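Local coordinates for protein transcriptional regulator, PadR family (Bacillus cereus, PDB 4ESB) that probably binds operator DNA as a dimer through a winged helix-turn-helix domain and so regulates transcription, at residues E22-G25 against Y26-S29; I76-K79 against G80-L84; V94-T97 against V98-L102. All coordinates share one frame; numbering follows the deposited sequence.

Contact 1: E22-G25 against Y26-S29; sequences EVYG and YELS
E27, in the first turn of helix 25-34, reaches back along the chain and meets both V23 and Y24. With CG anti to the backbone N (chi1 -171°), the extended chain carries the carboxylate back to the short, weakly bonded strand about 23-24. There OE2 accepts from the backbone N of Y24 at 3.2 Å; the donor comes in on the anti side of the carboxylate and well out of its plane. On the way, CB of E27 sits over one face of the Y24 ring, 3.9 Å from the centroid, a CH-pi contact displaced toward the ring's rim. The inner side is tightly packed. V23 CG1 lies 3.5 Å from E27 CD, while V23 CG2 meets L28 CB at 4.0 Å, with I18 of helix 10-20 beyond V23 and I45 and L49 of helix 42-54 against L28. Y24 O and G25 O take the first helical bonds, from L28 N at 2.9 Å and S29 N at 3.2 Å. The outer side is looser. Y26 is exposed and touches Y24 chiefly through its CB, 4.0 Å from Y24 CE2, the two side chains running alongside each other. E22 sets off away from the helix at CB, and its OE1 forms a salt bridge with K63 NZ. E27 at N3, accepting from the N-H of N-cap Y24, makes the N3 half of a capping box, which the tyrosine side chain does not complete, where the short edge strand passes into helix 25-34 of the winged helix-turn-helix fold.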
# COMPACT_ATOMS: atom_id res chain seq x y z
N GLU A 22 -19.81 0.57 -15.83
CA GLU A 22 -20.73 1.43 -15.11
C GLU A 22 -21.45 0.62 -14.04
O GLU A 22 -22.09 -0.38 -14.34
CB GLU A 22 -21.77 2.02 -16.08
CG GLU A 22 -21.77 3.53 -16.18
CD GLU A 22 -22.92 4.05 -17.01
OE1 GLU A 22 -23.33 3.35 -17.96
OE2 GLU A 22 -23.41 5.16 -16.71
N VAL A 23 -21.35 1.06 -12.79
CA VAL A 23 -21.98 0.34 -11.68
C VAL A 23 -22.66 1.28 -10.70
O VAL A 23 -22.21 2.41 -10.49
CB VAL A 23 -20.94 -0.50 -10.90
CG1 VAL A 23 -20.39 -1.62 -11.77
CG2 VAL A 23 -19.82 0.40 -10.37
N TYR A 24 -23.75 0.81 -10.09
CA TYR A 24 -24.37 1.57 -9.00
C TYR A 24 -23.79 1.13 -7.66
O TYR A 24 -23.07 0.13 -7.58
CB TYR A 24 -25.91 1.48 -9.03
CG TYR A 24 -26.53 0.09 -8.97
CD1 TYR A 24 -26.55 -0.74 -10.09
CD2 TYR A 24 -27.14 -0.37 -7.82
CE1 TYR A 24 -27.13 -1.99 -10.05
CE2 TYR A 24 -27.73 -1.62 -7.76
CZ TYR A 24 -27.72 -2.43 -8.88
OH TYR A 24 -28.30 -3.68 -8.82
N GLY A 25 -24.10 1.89 -6.62
CA GLY A 25 -23.45 1.73 -5.32
C GLY A 25 -23.40 0.31 -4.80
O GLY A 25 -22.33 -0.18 -4.43
N TYR A 26 -24.54 -0.36 -4.78
CA TYR A 26 -24.64 -1.70 -4.22
C TYR A 26 -23.86 -2.70 -5.07
O TYR A 26 -23.20 -3.60 -4.56
CB TYR A 26 -26.10 -2.13 -4.10
CG TYR A 26 -26.27 -3.59 -3.75
CD1 TYR A 26 -25.92 -4.06 -2.49
CD2 TYR A 26 -26.78 -4.49 -4.67
CE1 TYR A 26 -26.08 -5.39 -2.16
CE2 TYR A 26 -26.94 -5.82 -4.35
CZ TYR A 26 -26.58 -6.26 -3.10
OH TYR A 26 -26.74 -7.59 -2.77
N GLU A 27 -23.97 -2.52 -6.38
CA GLU A 27 -23.25 -3.35 -7.34
C GLU A 27 -21.74 -3.23 -7.12
O GLU A 27 -21.01 -4.22 -7.18
CB GLU A 27 -23.61 -2.91 -8.76
CG GLU A 27 -23.10 -3.80 -9.87
CD GLU A 27 -23.47 -3.26 -11.24
OE1 GLU A 27 -23.13 -3.91 -12.25
OE2 GLU A 27 -24.09 -2.18 -11.30
N LEU A 28 -21.29 -2.01 -6.84
CA LEU A 28 -19.87 -1.74 -6.62
C LEU A 28 -19.33 -2.48 -5.40
O LEU A 28 -18.35 -3.21 -5.48
CB LEU A 28 -19.63 -0.24 -6.46
CG LEU A 28 -18.21 0.18 -6.09
CD1 LEU A 28 -17.21 -0.29 -7.13
CD2 LEU A 28 -18.13 1.69 -5.91
N SER A 29 -19.99 -2.29 -4.26
CA SER A 29 -19.53 -2.87 -3.01
C SER A 29 -19.62 -4.40 -3.02
O SER A 29 -18.83 -5.08 -2.37
CB SER A 29 -20.33 -2.32 -1.83
OG SER A 29 -21.59 -2.94 -1.75

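Contact 2: I76-K79 against G80-L84; sequences ITDK and GLEQL
This is a local helix-start contact: I76 ends strand 70-76, T77 is the N-cap, and the first two turns of the long helix 78-101 pack back on them. T77 OG1 accepts from G80 N at 3.0 Å, with an N-H...O angle of 151°. The threonine can do this because its hydroxyl stands between its own backbone N and carbonyl carbon (chi1 67°), turned toward the first helical turn. The same oxygen is hydrogen-bonded with K56 O, which ties the cap to the chain ahead of strand 58-64. The main-chain pattern then takes over, beginning with L81 N to T77 O at 2.9 Å and continuing with E82 N to D78 O and Q83 N to K79 O.

I76 supplies the apolar half. Its side chain slants across that of L81, CG2 lying 3.6 Å from L81 CG, while CD1 rests against the G80 backbone, 3.6 Å from its C atom. Lacking a side chain, G80 lets the isoleucine come this close. Further on, I76 CD1 approaches L84 CD2 at 4.3 Å, and both I76 and L84 also touch S19 of helix 10-20.

The outward side is polar and exposed. D78 OD2 and E82 OE2 stand only 3.4 Å apart, with the carboxylate planes steeply turned to each other; such proximity of like charges would probably be unfavourable, though the nearby helix N-terminus may offset part of the cost. K79 instead runs back, extended, to the chain ahead of strand 58-64, packing on L57 and bonding through NZ to E55 O. A threonine N-cap with a hydrophobic staple between N' (I76) and N4 (L81) thus launches the C-terminal helix from the wing.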
# COMPACT_ATOMS: atom_id res chain seq x y z
N ILE A 76 -16.27 6.78 -14.89
CA ILE A 76 -14.99 7.43 -14.63
C ILE A 76 -14.80 8.62 -15.56
O ILE A 76 -15.22 8.58 -16.72
CB ILE A 76 -13.83 6.42 -14.82
CG1 ILE A 76 -12.55 6.92 -14.15
CG2 ILE A 76 -13.61 6.14 -16.31
CD1 ILE A 76 -11.48 5.85 -14.05
N THR A 77 -14.18 9.68 -15.04
CA THR A 77 -13.88 10.86 -15.85
C THR A 77 -12.49 10.71 -16.47
O THR A 77 -11.75 9.79 -16.13
CB THR A 77 -13.90 12.15 -15.02
OG1 THR A 77 -12.82 12.15 -14.07
CG2 THR A 77 -15.23 12.31 -14.29
N ASP A 78 -12.15 11.61 -17.38
CA ASP A 78 -10.82 11.61 -17.98
C ASP A 78 -9.77 11.80 -16.90
O ASP A 78 -8.75 11.11 -16.88
CB ASP A 78 -10.70 12.72 -19.02
CG ASP A 78 -9.27 12.93 -19.49
OD1 ASP A 78 -8.75 12.07 -20.23
OD2 ASP A 78 -8.66 13.95 -19.10
N LYS A 79 -10.02 12.74 -16.00
CA LYS A 79 -9.13 12.98 -14.86
C LYS A 79 -8.98 11.70 -14.04
O LYS A 79 -7.88 11.37 -13.59
CB LYS A 79 -9.68 14.10 -13.98
CG LYS A 79 -8.83 14.40 -12.76
CD LYS A 79 -9.44 15.51 -11.92
CE LYS A 79 -8.64 15.74 -10.64
NZ LYS A 79 -9.31 16.70 -9.72
N GLY A 80 -10.08 10.98 -13.86
CA GLY A 80 -10.08 9.75 -13.10
C GLY A 80 -9.26 8.66 -13.77
O GLY A 80 -8.58 7.88 -13.11
N LEU A 81 -9.33 8.61 -15.10
CA LEU A 81 -8.57 7.64 -15.87
C LEU A 81 -7.07 7.92 -15.79
O LEU A 81 -6.27 7.00 -15.66
CB LEU A 81 -9.02 7.65 -17.34
CG LEU A 81 -10.37 7.00 -17.64
CD1 LEU A 81 -10.93 7.55 -18.94
CD2 LEU A 81 -10.24 5.48 -17.71
N GLU A 82 -6.70 9.19 -15.89
CA GLU A 82 -5.30 9.58 -15.76
C GLU A 82 -4.75 9.05 -14.45
O GLU A 82 -3.67 8.47 -14.39
CB GLU A 82 -5.16 11.11 -15.79
CG GLU A 82 -5.06 11.71 -17.17
CD GLU A 82 -5.26 13.21 -17.17
OE1 GLU A 82 -5.31 13.80 -16.07
OE2 GLU A 82 -5.38 13.80 -18.26
N GLN A 83 -5.52 9.27 -13.39
CA GLN A 83 -5.11 8.91 -12.04
C GLN A 83 -5.09 7.39 -11.87
O GLN A 83 -4.27 6.86 -11.12
CB GLN A 83 -6.04 9.55 -11.02
CG GLN A 83 -5.56 9.46 -9.58
CD GLN A 83 -6.30 10.41 -8.66
OE1 GLN A 83 -6.54 11.57 -9.01
NE2 GLN A 83 -6.67 9.93 -7.47
N LEU A 84 -5.99 6.70 -12.56
CA LEU A 84 -6.01 5.25 -12.55
C LEU A 84 -4.71 4.70 -13.13
O LEU A 84 -4.16 3.72 -12.63
CB LEU A 84 -7.21 4.71 -13.34
CG LEU A 84 -7.24 3.20 -13.57
CD1 LEU A 84 -7.25 2.44 -12.24
CD2 LEU A 84 -8.44 2.82 -14.41

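Contact 3: V94-T97 against V98-L102; sequences VSTT and VNNLL
V94 and V98 sit one turn apart in the last part of helix 78-101, their side chains running alongside and pointing the same way. They meet through methyls, V94 CG2 to V98 CG2 at 4.0 Å. The two valines are rotated differently: V94 carries CG2 anti to its backbone N, whereas in V98 that position belongs to CG1 (chi1 170°), leaving CG2 beside the backbone N and 3.4 Å from V94 O. The backbone bond V98 N to V94 O, 2.8 Å, is nearly straight at 173°.

Both asparagines carry CG anti to the carbonyl carbon and beside the backbone N (N99 chi1 -83°), which bends the amide back over the previous turn. N99 lays CB on S95 O at 3.1 Å, and its ND2 comes 3.4 Å from S95 OG. N100 likewise sits over T96 O, its ND2 beside T96 CG2 at 3.6 Å. T96 and T97 turn their hydroxyls backward, OG1 bonding to G92 O and M93 O respectively, and T97 packs on F37 of the second subunit.

N99 looks across the dimer: OD1 accepts from W91 NE1 of the second subunit, and ND2 makes a weak bond to S95 OG of that subunit, while S95 OG has the same weak bond with N99 ND2 of the second subunit. N99 and S95 thus find partners there, consistent with dimerisation completing part of the helix's polar bonding.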
# COMPACT_ATOMS: atom_id res chain seq x y z
N VAL A 94 5.63 -0.87 -6.50
CA VAL A 94 5.67 -1.23 -5.09
C VAL A 94 5.44 -2.73 -4.89
O VAL A 94 6.10 -3.36 -4.07
CB VAL A 94 4.62 -0.44 -4.28
CG1 VAL A 94 3.21 -0.76 -4.77
CG2 VAL A 94 4.75 -0.74 -2.80
N SER A 95 4.49 -3.29 -5.63
CA SER A 95 4.19 -4.72 -5.54
C SER A 95 5.45 -5.53 -5.82
O SER A 95 5.82 -6.42 -5.05
CB SER A 95 3.09 -5.09 -6.54
OG SER A 95 2.92 -6.49 -6.62
N THR A 96 6.11 -5.22 -6.93
CA THR A 96 7.34 -5.90 -7.32
C THR A 96 8.42 -5.73 -6.27
O THR A 96 9.09 -6.69 -5.89
CB THR A 96 7.85 -5.37 -8.67
OG1 THR A 96 7.01 -5.85 -9.73
CG2 THR A 96 9.29 -5.82 -8.93
N THR A 97 8.59 -4.50 -5.80
CA THR A 97 9.63 -4.16 -4.83
C THR A 97 9.44 -4.92 -3.51
O THR A 97 10.37 -5.55 -3.01
CB THR A 97 9.65 -2.65 -4.56
OG1 THR A 97 10.02 -1.95 -5.75
CG2 THR A 97 10.65 -2.31 -3.46
N VAL A 98 8.24 -4.84 -2.95
CA VAL A 98 7.96 -5.48 -1.66
C VAL A 98 7.96 -7.01 -1.77
O VAL A 98 8.52 -7.69 -0.91
CB VAL A 98 6.61 -5.01 -1.08
CG1 VAL A 98 6.21 -5.86 0.12
CG2 VAL A 98 6.67 -3.54 -0.70
N ASN A 99 7.35 -7.53 -2.82
CA ASN A 99 7.25 -8.98 -3.00
C ASN A 99 8.61 -9.65 -3.21
O ASN A 99 8.84 -10.75 -2.73
CB ASN A 99 6.31 -9.34 -4.15
CG ASN A 99 4.86 -9.35 -3.73
OD1 ASN A 99 4.54 -9.63 -2.57
ND2 ASN A 99 3.96 -9.06 -4.66
N ASN A 100 9.50 -8.99 -3.94
CA ASN A 100 10.85 -9.52 -4.13
C ASN A 100 11.62 -9.52 -2.82
O ASN A 100 12.35 -10.47 -2.52
CB ASN A 100 11.62 -8.71 -5.17
CG ASN A 100 11.16 -8.98 -6.59
OD1 ASN A 100 10.40 -9.93 -6.84
ND2 ASN A 100 11.62 -8.16 -7.53
N LEU A 101 11.44 -8.46 -2.03
CA LEU A 101 12.15 -8.32 -0.77
C LEU A 101 11.76 -9.40 0.24
O LEU A 101 12.62 -10.03 0.85
CB LEU A 101 11.87 -6.94 -0.16
CG LEU A 101 12.59 -6.68 1.16
CD1 LEU A 101 14.10 -6.77 0.97
CD2 LEU A 101 12.20 -5.34 1.74
N LEU A 102 10.46 -9.61 0.41
CA LEU A 102 9.95 -10.51 1.44
C LEU A 102 10.19 -11.99 1.13
O LEU A 102 9.59 -12.86 1.77
CB LEU A 102 8.46 -10.27 1.66
CG LEU A 102 8.08 -8.90 2.22
CD1 LEU A 102 6.58 -8.80 2.45
CD2 LEU A 102 8.84 -8.61 3.51

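How the contacts relate
The three contacts follow one another along the chain without touching. Contact 1 starts the helix 25-34 and contact 2 the helix 78-101; their centres are 18 Å apart and their nearest atoms about 7 Å, and helix 10-20 packs against both. Contact 3 shares the long helix with contact 2, their centres 26 Å apart and nearest atoms about 12 Å, and lies on the opposite side of the chain's centre from contact 1, 31 Å away between centres. Contacts 1 and 2 lie in the winged-helix domain and touch no other chain, whereas contact 3 meets the second subunit. Bound glycerol, probably from the crystallisation liquor, lies near Y24 and I76; a sulfate also lies about 4 Å from the Y24 side chain.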